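Local coordinates for putative peptide ABC-transport system periplasmic peptide-binding protein (Campylobacter jejuni, PDB 4OEV) that binds nickel(II), held here together with oxalate, as the extracytoplasmic solute-binding protein of an ABC-type importer, at residues D75-S80 with P139-E144; E89-P94 with S98-N103; R289-S294 with E435-Y440. One frame throughout, in Å; residues are numbered along the deposited sequence.

Contact 1: residues D75-S80 with P139-E144; sequences DGVKFS and PKHLLE
In both Asp75 and His141 the first torsion tucks the flat group between its own backbone N and carbonyl carbon (chi1 70° in His141), and from there the two side chains come from opposite directions, the carboxylate meeting the edge of the ring. The ring delivers NE2 to Asp75 OD2 at 2.7 Å, in a nearly straight bond (166°) that lies in the imidazole plane and uses the syn lone pair of the oxygen. The two planes are nonetheless twisted by 31°. Histidine suits the place because one flat group offers both an N-H at its rim and a face for packing. Val77 takes that face: its CG1, anti to the backbone N, sits 3.8 Å from the ring centroid in a CH-pi contact, while CB comes within 3.5 Å of His141 CE1. The beta-branched valine can thus spread two methyls over the imidazole.

Asp75 OD1 accepts from the backbone N of Val77 at 3.3 Å, so one carboxylate organises its own loop and grips the helix across from it. The negative charge would probably favour a protonated, cationic imidazole. Leu142 brings CD1 to 3.6 Å from Asp75 OD2, adding an apolar flank to the bond. Gly76 fits the turn because its positive phi would press a side chain against the preceding carbonyl. Trp73 meets the His141 ring edge-to-face, and Asp83 of helix 81-92 binds the backbone N of both Ser80 and Lys140. The whole is a surface His-carboxylate pair built on an Asx turn, joining the loop before helix 81-92 to the short helix 140-143.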
loop_
_atom_site.group_PDB
_atom_site.type_symbol
_atom_site.label_atom_id
_atom_site.label_comp_id
_atom_site.label_asym_id
_atom_site.label_seq_id
_atom_site.Cartn_x
_atom_site.Cartn_y
_atom_site.Cartn_z
ATOM N N ASP A 75 17.414 -14.839 -18.065
ATOM C CA ASP A 75 17.793 -16.099 -18.711
ATOM C C ASP A 75 18.503 -15.896 -20.052
ATOM O O ASP A 75 18.681 -16.850 -20.806
ATOM C CB ASP A 75 16.581 -17.032 -18.889
ATOM C CG ASP A 75 15.514 -16.467 -19.805
ATOM O OD1 ASP A 75 15.647 -15.307 -20.260
ATOM O OD2 ASP A 75 14.490 -17.170 -19.990
ATOM N N GLY A 76 18.852 -14.652 -20.368
ATOM C CA GLY A 76 19.652 -14.368 -21.548
ATOM C C GLY A 76 18.836 -13.859 -22.714
ATOM O O GLY A 76 19.378 -13.192 -23.594
ATOM N N VAL A 77 17.523 -14.121 -22.702
ATOM C CA VAL A 77 16.677 -13.736 -23.830
ATOM C C VAL A 77 16.511 -12.215 -23.836
ATOM O O VAL A 77 16.449 -11.592 -22.771
ATOM C CB VAL A 77 15.318 -14.450 -23.736
ATOM C CG1 VAL A 77 14.373 -14.008 -24.819
ATOM C CG2 VAL A 77 15.511 -15.965 -23.714
ATOM N N LYS A 78 16.475 -11.602 -25.007
ATOM C CA LYS A 78 16.327 -10.155 -25.102
ATOM C C LYS A 78 14.906 -9.731 -24.674
ATOM O O LYS A 78 13.943 -10.490 -24.836
ATOM C CB LYS A 78 16.565 -9.662 -26.526
ATOM C CG LYS A 78 17.945 -9.979 -27.155
ATOM C CD LYS A 78 17.954 -9.477 -28.590
ATOM C CE LYS A 78 19.183 -9.966 -29.341
ATOM N NZ LYS A 78 19.181 -9.623 -30.790
ATOM N N PHE A 79 14.797 -8.500 -24.178
ATOM C CA PHE A 79 13.521 -7.887 -23.856
ATOM C C PHE A 79 13.071 -7.124 -25.088
ATOM O O PHE A 79 13.868 -6.365 -25.645
ATOM C CB PHE A 79 13.648 -6.952 -22.646
ATOM C CG PHE A 79 12.489 -6.018 -22.483
ATOM C CD1 PHE A 79 11.277 -6.475 -21.971
ATOM C CD2 PHE A 79 12.609 -4.684 -22.823
ATOM C CE1 PHE A 79 10.211 -5.633 -21.826
ATOM C CE2 PHE A 79 11.552 -3.828 -22.657
ATOM C CZ PHE A 79 10.335 -4.311 -22.155
ATOM N N SER A 80 11.821 -7.343 -25.516
ATOM C CA SER A 80 11.278 -6.745 -26.723
ATOM C C SER A 80 9.869 -6.181 -26.565
ATOM O O SER A 80 9.249 -6.304 -25.513
ATOM C CB SER A 80 11.232 -7.777 -27.850
ATOM O OG SER A 80 10.527 -8.946 -27.431
ATOM N N PRO A 139 7.902 -12.019 -18.943
ATOM C CA PRO A 139 8.516 -12.639 -20.125
ATOM C C PRO A 139 7.564 -13.510 -20.927
ATOM O O PRO A 139 7.227 -14.632 -20.537
ATOM C CB PRO A 139 9.652 -13.469 -19.522
ATOM C CG PRO A 139 9.204 -13.804 -18.129
ATOM C CD PRO A 139 8.355 -12.660 -17.689
ATOM N N LYS A 140 7.162 -12.979 -22.074
ATOM C CA LYS A 140 6.325 -13.723 -23.019
ATOM C C LYS A 140 6.872 -15.113 -23.305
ATOM O O LYS A 140 6.137 -16.092 -23.240
ATOM C CB LYS A 140 6.177 -12.932 -24.305
ATOM C CG LYS A 140 5.398 -13.641 -25.407
ATOM C CD LYS A 140 5.044 -12.657 -26.481
ATOM C CE LYS A 140 4.199 -13.275 -27.594
ATOM N NZ LYS A 140 5.038 -14.140 -28.463
ATOM N N HIS A 141 8.180 -15.218 -23.555
ATOM C CA HIS A 141 8.740 -16.491 -24.013
ATOM C C HIS A 141 8.664 -17.608 -22.979
ATOM O O HIS A 141 8.886 -18.780 -23.344
ATOM C CB HIS A 141 10.210 -16.313 -24.467
ATOM C CG HIS A 141 11.159 -16.055 -23.343
ATOM N ND1 HIS A 141 11.492 -14.782 -22.934
ATOM C CD2 HIS A 141 11.847 -16.901 -22.537
ATOM C CE1 HIS A 141 12.343 -14.853 -21.920
ATOM N NE2 HIS A 141 12.570 -16.128 -21.653
ATOM N N LEU A 142 8.428 -17.243 -21.708
ATOM C CA LEU A 142 8.273 -18.203 -20.600
ATOM C C LEU A 142 6.814 -18.424 -20.109
ATOM O O LEU A 142 6.516 -19.469 -19.535
ATOM C CB LEU A 142 9.088 -17.757 -19.366
ATOM C CG LEU A 142 10.618 -17.715 -19.559
ATOM C CD1 LEU A 142 11.293 -16.988 -18.409
ATOM C CD2 LEU A 142 11.205 -19.116 -19.715
ATOM N N LEU A 143 5.920 -17.472 -20.368
ATOM C CA LEU A 143 4.574 -17.501 -19.783
ATOM C C LEU A 143 3.435 -17.537 -20.827
ATOM O O LEU A 143 2.252 -17.693 -20.467
ATOM C CB LEU A 143 4.419 -16.286 -18.866
ATOM C CG LEU A 143 5.251 -16.260 -17.571
ATOM C CD1 LEU A 143 5.265 -14.848 -16.961
ATOM C CD2 LEU A 143 4.650 -17.205 -16.508
ATOM N N GLU A 144 3.768 -17.410 -22.117
ATOM C CA GLU A 144 2.689 -17.267 -23.095
ATOM C C GLU A 144 1.838 -18.527 -23.139
ATOM O O GLU A 144 0.643 -18.439 -23.401
ATOM C CB GLU A 144 3.229 -16.907 -24.471
ATOM C CG GLU A 144 3.970 -18.014 -25.166
ATOM C CD GLU A 144 4.658 -17.514 -26.422
ATOM O OE1 GLU A 144 4.017 -16.715 -27.138
ATOM O OE2 GLU A 144 5.831 -17.897 -26.681
#

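Contact 2: residues E89-P94 with S98-N103; sequences EAFKNP and SSIYVN
Phe91 and Tyr101 present their backbones to each other so closely that the CA-H of Tyr101 points at a carbonyl: Tyr101 CA lies 3.5 Å from Phe91 O in a weak CA-H...O contact. The tyrosine ring turns its edge to the same helix end, with CE2 3.2 Å from Lys92 O, a close carbon-oxygen approach. Water supplies the conventional bonds. One molecule donates to Phe91 O and Asn93 O and accepts from Ser98 N; a second donates to Lys92 O and lies 3.1 Å from Tyr101 OH, so the phenol is long enough to share a water with the last turn of helix 81-92.

On the apolar side, Ile100 sets CD1 over the centre of the Phe91 ring, 4.0 Å from the centroid and 7° off the normal. Its CG1 lies between backbone N and carbonyl carbon (chi1 57°), which lets the extended branch reach that face. Ser98 OG accepts from Ile100 N, forming an ST turn, and also bonds to Ala21 O, a double role suited to a small hydroxyl. Water thus hydrates the carbonyls of Phe91, Lys92 and Asn93 where the helix ends and bridges them to Ser98 N and Tyr101 OH, while the Phe91 ring and Ile100 CD1 meet through CH-pi packing.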
loop_
_atom_site.group_PDB
_atom_site.type_symbol
_atom_site.label_atom_id
_atom_site.label_comp_id
_atom_site.label_asym_id
_atom_site.label_seq_id
_atom_site.Cartn_x
_atom_site.Cartn_y
_atom_site.Cartn_z
ATOM N N GLU A 89 -1.559 -6.996 -21.840
ATOM C CA GLU A 89 -2.716 -7.828 -22.116
ATOM C C GLU A 89 -2.971 -8.832 -20.997
ATOM O O GLU A 89 -4.145 -9.139 -20.668
ATOM C CB GLU A 89 -2.527 -8.525 -23.463
ATOM C CG GLU A 89 -2.692 -7.535 -24.556
ATOM C CD GLU A 89 -2.523 -8.122 -25.958
ATOM O OE1 GLU A 89 -2.148 -9.306 -26.121
ATOM O OE2 GLU A 89 -2.796 -7.359 -26.886
ATOM N N ALA A 90 -1.885 -9.269 -20.365
ATOM C CA ALA A 90 -1.963 -10.239 -19.295
ATOM C C ALA A 90 -2.675 -9.660 -18.067
ATOM O O ALA A 90 -3.507 -10.348 -17.503
ATOM C CB ALA A 90 -0.569 -10.734 -18.899
ATOM N N PHE A 91 -2.378 -8.406 -17.712
ATOM C CA PHE A 91 -2.963 -7.709 -16.558
ATOM C C PHE A 91 -4.454 -7.431 -16.779
ATOM O O PHE A 91 -5.228 -7.385 -15.831
ATOM C CB PHE A 91 -2.250 -6.392 -16.306
ATOM C CG PHE A 91 -0.739 -6.536 -16.075
ATOM C CD1 PHE A 91 -0.188 -7.700 -15.529
ATOM C CD2 PHE A 91 0.111 -5.509 -16.434
ATOM C CE1 PHE A 91 1.188 -7.812 -15.284
ATOM C CE2 PHE A 91 1.512 -5.617 -16.232
ATOM C CZ PHE A 91 2.044 -6.779 -15.665
ATOM N N LYS A 92 -4.872 -7.244 -18.031
ATOM C CA LYS A 92 -6.276 -6.889 -18.233
ATOM C C LYS A 92 -7.107 -8.069 -18.678
ATOM O O LYS A 92 -8.299 -7.919 -18.889
ATOM C CB LYS A 92 -6.426 -5.759 -19.240
ATOM C CG LYS A 92 -6.006 -6.121 -20.682
ATOM C CD LYS A 92 -6.378 -5.007 -21.641
ATOM C CE LYS A 92 -6.209 -5.446 -23.121
ATOM N NZ LYS A 92 -7.489 -5.264 -23.895
ATOM N N ASN A 93 -6.497 -9.245 -18.800
ATOM C CA ASN A 93 -7.257 -10.467 -19.099
ATOM C C ASN A 93 -7.947 -10.954 -17.852
ATOM O O ASN A 93 -7.279 -11.270 -16.855
ATOM C CB ASN A 93 -6.334 -11.550 -19.679
ATOM C CG ASN A 93 -7.087 -12.741 -20.243
ATOM O OD1 ASN A 93 -8.093 -13.187 -19.684
ATOM N ND2 ASN A 93 -6.617 -13.248 -21.383
ATOM N N PRO A 94 -9.300 -10.989 -17.874
ATOM C CA PRO A 94 -10.012 -11.367 -16.649
ATOM C C PRO A 94 -9.663 -12.771 -16.140
ATOM O O PRO A 94 -9.693 -13.011 -14.932
ATOM C CB PRO A 94 -11.507 -11.316 -17.072
ATOM C CG PRO A 94 -11.557 -10.405 -18.265
ATOM C CD PRO A 94 -10.225 -10.675 -18.985
ATOM N N SER A 98 -5.894 -10.579 -12.088
ATOM C CA SER A 98 -4.760 -9.746 -11.694
ATOM C C SER A 98 -5.117 -8.782 -10.587
ATOM O O SER A 98 -6.207 -8.224 -10.594
ATOM C CB SER A 98 -4.235 -8.973 -12.900
ATOM O OG SER A 98 -3.199 -8.102 -12.474
ATOM N N SER A 99 -4.204 -8.586 -9.629
ATOM C CA SER A 99 -4.432 -7.665 -8.509
ATOM C C SER A 99 -4.452 -6.205 -9.027
ATOM O O SER A 99 -4.968 -5.296 -8.377
ATOM C CB SER A 99 -3.310 -7.837 -7.470
ATOM O OG SER A 99 -2.083 -7.534 -8.154
ATOM N N ILE A 100 -3.896 -6.005 -10.216
ATOM C CA ILE A 100 -3.785 -4.663 -10.792
ATOM C C ILE A 100 -4.666 -4.553 -12.046
ATOM O O ILE A 100 -4.533 -3.620 -12.824
ATOM C CB ILE A 100 -2.302 -4.305 -11.137
ATOM C CG1 ILE A 100 -1.714 -5.335 -12.090
ATOM C CG2 ILE A 100 -1.459 -4.250 -9.861
ATOM C CD1 ILE A 100 -0.221 -5.182 -12.303
ATOM N N TYR A 101 -5.641 -5.463 -12.158
ATOM C CA TYR A 101 -6.602 -5.432 -13.266
ATOM C C TYR A 101 -7.155 -4.007 -13.551
ATOM O O TYR A 101 -7.212 -3.552 -14.687
ATOM C CB TYR A 101 -7.737 -6.424 -12.977
ATOM C CG TYR A 101 -8.865 -6.332 -13.997
ATOM C CD1 TYR A 101 -10.084 -5.718 -13.690
ATOM C CD2 TYR A 101 -8.694 -6.834 -15.284
ATOM C CE1 TYR A 101 -11.105 -5.626 -14.679
ATOM C CE2 TYR A 101 -9.688 -6.740 -16.240
ATOM C CZ TYR A 101 -10.892 -6.155 -15.928
ATOM O OH TYR A 101 -11.842 -6.062 -16.902
ATOM N N VAL A 102 -7.518 -3.288 -12.492
ATOM C CA VAL A 102 -8.180 -1.987 -12.631
ATOM C C VAL A 102 -7.215 -0.913 -13.149
ATOM O O VAL A 102 -7.649 0.174 -13.548
ATOM C CB VAL A 102 -8.833 -1.531 -11.268
ATOM C CG1 VAL A 102 -9.954 -2.482 -10.883
ATOM C CG2 VAL A 102 -7.747 -1.457 -10.172
ATOM N N ASN A 103 -5.901 -1.207 -13.158
ATOM C CA ASN A 103 -4.924 -0.268 -13.665
ATOM C C ASN A 103 -4.776 -0.446 -15.181
ATOM O O ASN A 103 -4.132 0.403 -15.844
ATOM C CB ASN A 103 -3.536 -0.418 -13.010
ATOM C CG ASN A 103 -3.564 -0.086 -11.517
ATOM O OD1 ASN A 103 -4.617 0.093 -10.946
ATOM N ND2 ASN A 103 -2.395 0.035 -10.916
HETATM O O HOH W 1 -6.528 -9.812 -14.904
HETATM O O HOH W 2 -10.613 -6.712 -19.623
#

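Contact 3: residues R289-S294 with E435-Y440; sequences RSWANS and EERKKY
Trp291 and Arg437 bring two flat groups together, though not as a flat stack: the guanidinium reaches the edge of the indole, so this is not a cation-pi stack. The indole brings the rim of its six-membered ring, through CH2, over one face of the guanidinium, and the two planes stand 61° apart. Seen from the indole, Arg437 NH1 lies at the edge, 3.5 Å from Trp291 CZ2. Arg437 CD lies 3.7 Å from Trp291 CH2, and the bend at chi3 (87°) turns NE and the guanidinium beyond it along the ring edge. Arginine fits because its chain can pack on an aromatic edge while its nitrogens bond outward: NH1 forms a salt bridge with Asp389 and NE donates to Ala428 O. These bonds hold the guanidinium in place for the indole to lie against.

Apolar packing comes from Lys438, whose chain is extended beyond CG and runs past the same ring, with CG 3.8 Å from Trp291 CE3 and CE 3.7 Å from that atom. Lysine offers a long methylene run here and still carries its ammonium group past the aromatic ring. Pro390 and Leu434 add further neighbours to the tryptophan.

The loop that carries the indole is a type I beta turn from Ser290 to Asn293, reinforced by an ST turn in which Ser290 OG accepts from Ala292 N at 2.8 Å. The contact thus joins the loop between strand 280-282 and helix 304-313 to the early part of helix 434-450.

Water provides the polar links. One molecule donates to Ala292 O at 2.6 Å and to Lys438 O at 2.8 Å, bridging turn and helix backbone to backbone. Another donates to Trp291 O and accepts a weak bond from Lys438 NZ.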
loop_
_atom_site.group_PDB
_atom_site.type_symbol
_atom_site.label_atom_id
_atom_site.label_comp_id
_atom_site.label_asym_id
_atom_site.label_seq_id
_atom_site.Cartn_x
_atom_site.Cartn_y
_atom_site.Cartn_z
ATOM N N ARG A 289 -1.158 13.534 1.474
ATOM C CA ARG A 289 0.193 13.722 0.961
ATOM C C ARG A 289 0.189 13.746 -0.569
ATOM O O ARG A 289 1.262 13.726 -1.202
ATOM C CB ARG A 289 1.136 12.626 1.459
ATOM C CG ARG A 289 1.584 12.835 2.910
ATOM C CD ARG A 289 3.054 12.486 3.054
ATOM N NE ARG A 289 3.426 12.458 4.464
ATOM C CZ ARG A 289 4.059 13.446 5.088
ATOM N NH1 ARG A 289 4.426 14.529 4.408
ATOM N NH2 ARG A 289 4.347 13.339 6.387
ATOM N N SER A 290 -1.000 13.908 -1.131
ATOM C CA SER A 290 -1.193 13.983 -2.592
ATOM C C SER A 290 -1.396 15.387 -3.153
ATOM O O SER A 290 -1.870 16.277 -2.438
ATOM C CB SER A 290 -2.408 13.161 -2.971
ATOM O OG SER A 290 -2.631 13.278 -4.370
ATOM N N TRP A 291 -1.071 15.585 -4.444
ATOM C CA TRP A 291 -1.436 16.824 -5.120
ATOM C C TRP A 291 -2.966 16.957 -5.153
ATOM O O TRP A 291 -3.515 18.074 -5.231
ATOM C CB TRP A 291 -0.848 16.878 -6.542
ATOM C CG TRP A 291 -1.128 15.665 -7.388
ATOM C CD1 TRP A 291 -0.287 14.621 -7.608
ATOM C CD2 TRP A 291 -2.327 15.382 -8.138
ATOM N NE1 TRP A 291 -0.884 13.703 -8.432
ATOM C CE2 TRP A 291 -2.132 14.153 -8.780
ATOM C CE3 TRP A 291 -3.542 16.056 -8.329
ATOM C CZ2 TRP A 291 -3.101 13.580 -9.599
ATOM C CZ3 TRP A 291 -4.516 15.467 -9.128
ATOM C CH2 TRP A 291 -4.287 14.250 -9.746
ATOM N N ALA A 292 -3.631 15.811 -5.078
ATOM C CA ALA A 292 -5.090 15.720 -5.104
ATOM C C ALA A 292 -5.762 16.243 -3.823
ATOM O O ALA A 292 -6.978 16.356 -3.774
ATOM C CB ALA A 292 -5.495 14.269 -5.325
ATOM N N ASN A 293 -4.981 16.538 -2.785
ATOM C CA ASN A 293 -5.549 16.995 -1.514
ATOM C C ASN A 293 -6.283 18.325 -1.718
ATOM O O ASN A 293 -5.725 19.299 -2.241
ATOM C CB ASN A 293 -4.433 17.093 -0.442
ATOM C CG ASN A 293 -4.948 17.480 0.952
ATOM O OD1 ASN A 293 -6.138 17.695 1.150
ATOM N ND2 ASN A 293 -4.037 17.533 1.936
ATOM N N SER A 294 -7.539 18.369 -1.282
ATOM C CA SER A 294 -8.331 19.592 -1.437
ATOM C C SER A 294 -7.915 20.686 -0.442
ATOM O O SER A 294 -8.194 21.890 -0.632
ATOM C CB SER A 294 -9.804 19.249 -1.282
ATOM O OG SER A 294 -10.022 18.610 -0.031
ATOM N N GLU A 435 -6.554 20.111 -13.210
ATOM C CA GLU A 435 -7.427 20.918 -12.353
ATOM C C GLU A 435 -8.807 20.276 -12.199
ATOM O O GLU A 435 -9.444 20.330 -11.129
ATOM C CB GLU A 435 -7.569 22.325 -12.928
ATOM C CG GLU A 435 -6.387 23.218 -12.634
ATOM C CD GLU A 435 -5.126 22.786 -13.400
ATOM O OE1 GLU A 435 -4.068 22.578 -12.746
ATOM O OE2 GLU A 435 -5.202 22.656 -14.653
ATOM N N GLU A 436 -9.256 19.660 -13.275
ATOM C CA GLU A 436 -10.482 18.900 -13.234
ATOM C C GLU A 436 -10.344 17.722 -12.283
ATOM O O GLU A 436 -11.236 17.481 -11.464
ATOM C CB GLU A 436 -10.843 18.404 -14.636
ATOM C CG GLU A 436 -11.819 19.264 -15.348
ATOM C CD GLU A 436 -12.457 18.542 -16.511
ATOM O OE1 GLU A 436 -13.563 17.978 -16.320
ATOM O OE2 GLU A 436 -11.853 18.516 -17.596
ATOM N N ARG A 437 -9.229 16.999 -12.395
ATOM C CA ARG A 437 -8.927 15.874 -11.505
ATOM C C ARG A 437 -9.006 16.317 -10.048
ATOM O O ARG A 437 -9.628 15.662 -9.214
ATOM C CB ARG A 437 -7.519 15.309 -11.770
ATOM C CG ARG A 437 -7.347 14.460 -13.029
ATOM C CD ARG A 437 -6.138 13.526 -12.903
ATOM N NE ARG A 437 -6.489 12.246 -12.255
ATOM C CZ ARG A 437 -5.602 11.308 -11.897
ATOM N NH1 ARG A 437 -4.305 11.499 -12.127
ATOM N NH2 ARG A 437 -6.004 10.175 -11.326
ATOM N N LYS A 438 -8.409 17.470 -9.754
ATOM C CA LYS A 438 -8.406 17.948 -8.388
ATOM C C LYS A 438 -9.836 18.208 -7.913
ATOM O O LYS A 438 -10.169 17.908 -6.774
ATOM C CB LYS A 438 -7.551 19.188 -8.278
ATOM C CG LYS A 438 -6.095 18.879 -8.481
ATOM C CD LYS A 438 -5.247 20.063 -8.128
ATOM C CE LYS A 438 -3.805 19.733 -8.336
ATOM N NZ LYS A 438 -2.967 20.967 -8.298
ATOM N N LYS A 439 -10.679 18.710 -8.812
ATOM C CA LYS A 439 -12.082 18.982 -8.494
ATOM C C LYS A 439 -12.811 17.716 -8.077
ATOM O O LYS A 439 -13.529 17.707 -7.081
ATOM C CB LYS A 439 -12.795 19.614 -9.683
ATOM C CG LYS A 439 -14.241 19.970 -9.428
ATOM C CD LYS A 439 -15.024 20.028 -10.762
ATOM C CE LYS A 439 -16.560 20.046 -10.548
ATOM N NZ LYS A 439 -17.128 18.983 -9.627
ATOM N N TYR A 440 -12.636 16.655 -8.841
ATOM C CA TYR A 440 -13.285 15.384 -8.565
ATOM C C TYR A 440 -12.750 14.730 -7.275
ATOM O O TYR A 440 -13.509 14.133 -6.483
ATOM C CB TYR A 440 -13.101 14.484 -9.767
ATOM C CG TYR A 440 -13.819 15.015 -11.003
ATOM C CD1 TYR A 440 -15.076 15.625 -10.906
ATOM C CD2 TYR A 440 -13.244 14.903 -12.255
ATOM C CE1 TYR A 440 -15.751 16.094 -12.052
ATOM C CE2 TYR A 440 -13.898 15.377 -13.400
ATOM C CZ TYR A 440 -15.141 15.958 -13.288
ATOM O OH TYR A 440 -15.755 16.412 -14.424
HETATM O O HOH W 3 -3.001 21.163 -4.997
HETATM O O HOH W 4 -8.609 18.298 -4.472
#

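How the contacts relate
Contacts 1 and 2 belong to the same side of the chain and share helix 81-92: contact 1 involves the loop leading into it, contact 2 its last turn. Contact 2 is nested within the loop that contact 1 closes, and their centres are about 19 Å apart with nearest atoms about 7 Å apart. Contact 3 follows both in sequence; its centre is about 26 Å from that of contact 2 and about 39 Å from that of contact 1. Contacts 1 and 3 lie away from the nickel site formed by His26, His480 and His481; contact 2 does not touch it either, the Ile100 side chain being about 14 Å from the bound oxalate.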